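Long-range contacts in tryptophan--tRNA ligase (Aeropyrum pernix, PDB 3A05), which catalyses the ATP-dependent joining of L-tryptophan to tRNA(Trp), releasing AMP and diphosphate, as a class I aminoacyl-tRNA synthetase: residues T75-S80 with V104-A109; R160-F165 with S189-A194. One frame throughout, in Å; residues are numbered along the deposited sequence.

Following the chain from its N terminus, strand 72-77 enters the central sheet, the chain passes through helix 85-99, and strand 103-108 returns alongside; interaction 1 closes this loop as one beta-alpha-beta unit. Only then does interaction 2 open: helix 156-165, at the second subunit, is met by helix 183-197 after a mostly helical excursion. The two loops follow in series, neither nested nor crossed, and each spans 23 intervening residues. Their centres lie about 16 Å apart and they do not touch, but the bound tryptophan comes between them: T75-S80 supplies backbone on one side of the indole, and S189-A194 sends a glutamine to the other.

Interaction 1 (T75-S80 with V104-A109); sequences TGFMPS and VFVAIA. With TRP (tryptophan), chain B.
The F77 ring turns its edge to V106, whose CG1 lies near the ring plane, 3.6 Å from CD1; the A107 carbonyl O comes in obliquely. V106 reaches the ring with the branch that stands anti to its backbone N (chi1 172°). The second flat group is the indole of the bound tryptophan: G76 N sits over one face, 3.3 Å from CE3 of the ligand, and T75 OG1 comes over the same side near CZ3. All this belongs to the beta-alpha-beta unit of the class I synthetase Rossmann fold, with strands 72-77 and 103-108 side by side and parallel in the central sheet. Four backbone bonds join them. A107 N gives to T75 O at 2.9 Å, nearly straight at 170°, and F77 N gives to A107 O at 2.7 Å; T75 N to F105 O is the longest at 3.3 Å. A109 N, just before the next helix, binds F77 O, its approach tilted from the carbonyl plane. At G76, which carries no side chain, the strands draw together, and its CA is only 3.0 Å from A107 O. That same residue leaves the indole resting against bare backbone. F77 and I108 point to the sheet face covered by helix 121-139, where F77 touches Y132 and M136, and helix 85-99 packs against F77 as well. Past the strand end the chain enters the 'HIGH' region at P79, whose ring carbon CG leans on I108 CG2 at 3.9 Å. There the backbone doubles back in an inverse gamma turn centred on P79, closed by S80 N binding M78 O at 2.9 Å.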
# COMPACT_ATOMS: atom_id res chain seq x y z
N THR A 75 -0.03 19.90 -1.07
CA THR A 75 1.29 19.55 -1.59
C THR A 75 1.87 18.61 -0.52
O THR A 75 1.27 18.42 0.54
CB THR A 75 2.22 20.84 -1.79
OG1 THR A 75 3.48 20.42 -2.34
CG2 THR A 75 2.50 21.50 -0.45
N GLY A 76 3.01 17.99 -0.74
CA GLY A 76 3.60 17.31 0.39
C GLY A 76 5.09 17.60 0.49
O GLY A 76 5.71 18.11 -0.49
N PHE A 77 5.69 17.19 1.61
CA PHE A 77 7.16 17.41 1.79
C PHE A 77 7.83 16.14 2.27
O PHE A 77 7.31 15.45 3.15
CB PHE A 77 7.41 18.50 2.85
CG PHE A 77 6.91 19.84 2.46
CD1 PHE A 77 5.60 20.19 2.70
CD2 PHE A 77 7.75 20.74 1.78
CE1 PHE A 77 5.10 21.41 2.28
CE2 PHE A 77 7.26 22.01 1.35
CZ PHE A 77 5.96 22.36 1.62
N MET A 78 8.98 15.84 1.69
CA MET A 78 9.95 14.86 2.15
C MET A 78 10.63 15.33 3.46
O MET A 78 11.36 16.34 3.39
CB MET A 78 11.02 14.72 1.04
CG MET A 78 12.15 13.71 1.36
SD MET A 78 11.48 12.10 1.95
CE MET A 78 10.77 11.57 0.42
N PRO A 79 10.40 14.66 4.63
CA PRO A 79 11.04 15.16 5.88
C PRO A 79 12.51 14.72 6.01
O PRO A 79 12.81 13.83 6.80
CB PRO A 79 10.25 14.48 6.97
CG PRO A 79 9.83 13.19 6.35
CD PRO A 79 9.58 13.47 4.91
N SER A 80 13.37 15.34 5.22
CA SER A 80 14.77 15.02 5.14
C SER A 80 15.53 16.37 5.06
O SER A 80 15.14 17.23 4.25
CB SER A 80 15.02 14.33 3.81
OG SER A 80 16.31 13.76 3.82
N VAL A 104 -6.08 24.18 3.02
CA VAL A 104 -4.73 23.77 2.69
C VAL A 104 -4.46 22.40 3.31
O VAL A 104 -4.78 22.20 4.45
CB VAL A 104 -3.67 24.79 3.26
CG1 VAL A 104 -2.26 24.22 3.06
CG2 VAL A 104 -3.78 26.22 2.60
N PHE A 105 -3.90 21.48 2.54
CA PHE A 105 -3.51 20.21 3.08
C PHE A 105 -1.99 20.11 2.90
O PHE A 105 -1.50 20.35 1.84
CB PHE A 105 -4.16 19.02 2.31
CG PHE A 105 -5.67 18.90 2.55
CD1 PHE A 105 -6.57 19.60 1.78
CD2 PHE A 105 -6.16 18.07 3.56
CE1 PHE A 105 -8.00 19.42 2.00
CE2 PHE A 105 -7.51 17.96 3.81
CZ PHE A 105 -8.41 18.65 3.08
N VAL A 106 -1.27 19.64 3.89
CA VAL A 106 0.16 19.40 3.65
C VAL A 106 0.41 17.97 4.04
O VAL A 106 0.21 17.63 5.17
CB VAL A 106 1.00 20.31 4.63
CG1 VAL A 106 2.54 19.96 4.56
CG2 VAL A 106 0.70 21.78 4.33
N ALA A 107 0.91 17.18 3.11
CA ALA A 107 1.30 15.84 3.45
C ALA A 107 2.79 15.77 3.87
O ALA A 107 3.65 16.38 3.23
CB ALA A 107 1.08 14.86 2.25
N ILE A 108 3.05 15.02 4.94
CA ILE A 108 4.39 14.60 5.25
C ILE A 108 4.65 13.21 4.71
O ILE A 108 4.00 12.22 5.12
CB ILE A 108 4.62 14.57 6.78
CG1 ILE A 108 4.24 15.93 7.39
CG2 ILE A 108 6.08 14.17 7.07
CD1 ILE A 108 5.06 17.20 6.83
N ALA A 109 5.64 13.14 3.83
CA ALA A 109 5.98 11.90 3.13
C ALA A 109 6.86 11.01 3.88
O ALA A 109 7.82 10.56 3.33
CB ALA A 109 6.59 12.20 1.75
N TRP B . 6.93 12.91 -3.44
CA TRP B . 7.29 14.24 -2.93
C TRP B . 8.82 14.36 -2.76
O TRP B . 9.34 15.45 -2.58
CB TRP B . 6.53 14.51 -1.62
CG TRP B . 5.03 14.37 -1.79
CD1 TRP B . 4.23 13.34 -1.27
CD2 TRP B . 4.13 15.22 -2.57
NE1 TRP B . 2.91 13.57 -1.62
CE2 TRP B . 2.82 14.68 -2.43
CE3 TRP B . 4.31 16.39 -3.34
CZ2 TRP B . 1.69 15.27 -3.04
CZ3 TRP B . 3.16 17.00 -3.93
CH2 TRP B . 1.87 16.42 -3.78

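Interaction 2 (R160-F165 with S189-A194). With TRP (tryptophan), chain B.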
# COMPACT_ATOMS: atom_id res chain seq x y z
N ARG A 160 -7.07 2.70 1.24
CA ARG A 160 -7.87 1.91 0.26
C ARG A 160 -7.61 2.42 -1.12
O ARG A 160 -7.45 1.63 -2.08
CB ARG A 160 -9.38 1.95 0.60
CG ARG A 160 -10.17 1.02 -0.35
CD ARG A 160 -11.62 0.88 0.13
NE ARG A 160 -11.77 0.59 1.56
CZ ARG A 160 -12.61 1.24 2.34
NH1 ARG A 160 -13.38 2.16 1.79
NH2 ARG A 160 -12.73 0.97 3.64
N LEU A 161 -7.45 3.73 -1.27
CA LEU A 161 -7.18 4.23 -2.62
C LEU A 161 -5.95 3.63 -3.15
O LEU A 161 -5.83 3.29 -4.34
CB LEU A 161 -7.04 5.76 -2.63
CG LEU A 161 -8.37 6.49 -2.38
CD1 LEU A 161 -8.21 8.00 -2.26
CD2 LEU A 161 -9.32 6.12 -3.53
N ILE A 162 -4.95 3.59 -2.28
CA ILE A 162 -3.65 3.16 -2.72
C ILE A 162 -3.79 1.68 -3.18
O ILE A 162 -3.27 1.27 -4.20
CB ILE A 162 -2.62 3.25 -1.53
CG1 ILE A 162 -2.41 4.71 -1.10
CG2 ILE A 162 -1.29 2.62 -1.98
CD1 ILE A 162 -1.69 4.88 0.28
N GLN A 163 -4.51 0.89 -2.41
CA GLN A 163 -4.72 -0.57 -2.75
C GLN A 163 -5.42 -0.70 -4.09
O GLN A 163 -4.96 -1.43 -4.96
CB GLN A 163 -5.58 -1.19 -1.68
CG GLN A 163 -4.85 -1.30 -0.37
CD GLN A 163 -5.77 -1.86 0.74
OE1 GLN A 163 -6.71 -1.19 1.16
NE2 GLN A 163 -5.50 -3.08 1.19
N LEU A 164 -6.44 0.12 -4.30
CA LEU A 164 -7.21 0.02 -5.55
C LEU A 164 -6.45 0.61 -6.69
O LEU A 164 -6.54 0.08 -7.79
CB LEU A 164 -8.63 0.62 -5.41
CG LEU A 164 -9.54 0.11 -4.30
CD1 LEU A 164 -10.88 0.83 -4.32
CD2 LEU A 164 -9.71 -1.42 -4.33
N PHE A 165 -5.63 1.65 -6.46
CA PHE A 165 -4.86 2.21 -7.56
C PHE A 165 -3.86 1.24 -8.10
O PHE A 165 -3.45 1.34 -9.28
CB PHE A 165 -4.06 3.46 -7.18
CG PHE A 165 -4.89 4.66 -6.79
CD1 PHE A 165 -6.22 4.79 -7.18
CD2 PHE A 165 -4.28 5.72 -6.11
CE1 PHE A 165 -6.94 5.92 -6.87
CE2 PHE A 165 -4.99 6.89 -5.80
CZ PHE A 165 -6.33 6.99 -6.16
N SER A 189 4.87 6.16 -5.48
CA SER A 189 4.11 6.70 -6.55
C SER A 189 2.58 6.60 -6.32
O SER A 189 1.87 7.59 -6.46
CB SER A 189 4.53 5.99 -7.85
OG SER A 189 3.97 6.69 -8.91
N LEU A 190 2.09 5.42 -5.91
CA LEU A 190 0.67 5.27 -5.63
C LEU A 190 0.23 6.12 -4.45
O LEU A 190 -0.88 6.63 -4.46
CB LEU A 190 0.27 3.79 -5.36
CG LEU A 190 0.53 2.73 -6.47
CD1 LEU A 190 0.10 1.38 -6.01
CD2 LEU A 190 -0.17 3.03 -7.77
N THR A 191 1.06 6.20 -3.40
CA THR A 191 0.71 6.94 -2.16
C THR A 191 0.60 8.43 -2.45
O THR A 191 -0.24 9.17 -1.92
CB THR A 191 1.85 6.66 -1.07
OG1 THR A 191 1.88 5.26 -0.84
CG2 THR A 191 1.61 7.40 0.33
N GLN A 192 1.48 8.89 -3.32
CA GLN A 192 1.44 10.30 -3.68
C GLN A 192 0.19 10.62 -4.47
O GLN A 192 -0.38 11.66 -4.32
CB GLN A 192 2.69 10.71 -4.47
CG GLN A 192 2.63 12.20 -4.94
CD GLN A 192 3.98 12.74 -5.53
OE1 GLN A 192 5.03 12.14 -5.37
NE2 GLN A 192 3.93 13.88 -6.17
N ALA A 193 -0.27 9.70 -5.32
CA ALA A 193 -1.52 9.95 -6.02
C ALA A 193 -2.60 9.98 -4.97
O ALA A 193 -3.57 10.71 -5.07
CB ALA A 193 -1.82 8.76 -7.08
N ALA A 194 -2.50 9.09 -4.01
CA ALA A 194 -3.54 9.12 -2.99
C ALA A 194 -3.47 10.38 -2.16
O ALA A 194 -4.48 10.92 -1.66
CB ALA A 194 -3.39 7.89 -2.09
N TRP B . 6.93 12.91 -3.44
CA TRP B . 7.29 14.24 -2.93
C TRP B . 8.82 14.36 -2.76
O TRP B . 9.34 15.45 -2.58
CB TRP B . 6.53 14.51 -1.62
CG TRP B . 5.03 14.37 -1.79
CD1 TRP B . 4.23 13.34 -1.27
CD2 TRP B . 4.13 15.22 -2.57
NE1 TRP B . 2.91 13.57 -1.62
CE2 TRP B . 2.82 14.68 -2.43
CE3 TRP B . 4.31 16.39 -3.34
CZ2 TRP B . 1.69 15.27 -3.04
CZ3 TRP B . 3.16 17.00 -3.93
CH2 TRP B . 1.87 16.42 -3.78
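I162 and A194 make the tightest apolar contact: CG1 of I162 presses against CB of A194 at 3.5 Å, closer than usual for two carbons. With chi1 at -65°, CG1 stands anti to the carbonyl carbon, which carries CD1 on toward T191, while the other branch, CG2, meets L190 CB at 3.9 Å. L190 in turn lays CD2 against F165 CB, and L161 CB adds a looser touch on A194. The small side chains of A193 and A194 let the larger ones of helix 156-165 come in; the short helical segments cross at 128°, with axes 8.7 Å apart. The aromatic part is the F165 ring, set edge-on to the other helix. Its edge faces backbone: L190 O lies near the ring plane, 3.9 Å from CD2, and A194 N is 3.8 Å from CE2. On one face sits L161 O, 3.0 Å above the plane and offset toward the rim, while A193 CB approaches obliquely. No hydrogen bond crosses between the segments. T191 OG1 brushes I162 CD1 but bonds back to M187 O within its own helix. Contacts with the ligand come from the far side of helix 183-197, where Q192 stretches out extended; CG rests over an indole face, 3.5 Å from CE2 of the tryptophan, and Q192 OE1 is 2.8 Å from the ligand amino N; D195 OD2 gives the tryptophan a further hydrogen bond. On the remote side of helix 156-165, R160 NE bonds T152 O of the second subunit, and its guanidinium makes a cation-pi contact with F372 of that same subunit. The helix pair thus links the tryptophan pocket to the dimer interface, consistent with the dimeric class I architecture of tryptophanyl-tRNA synthetases.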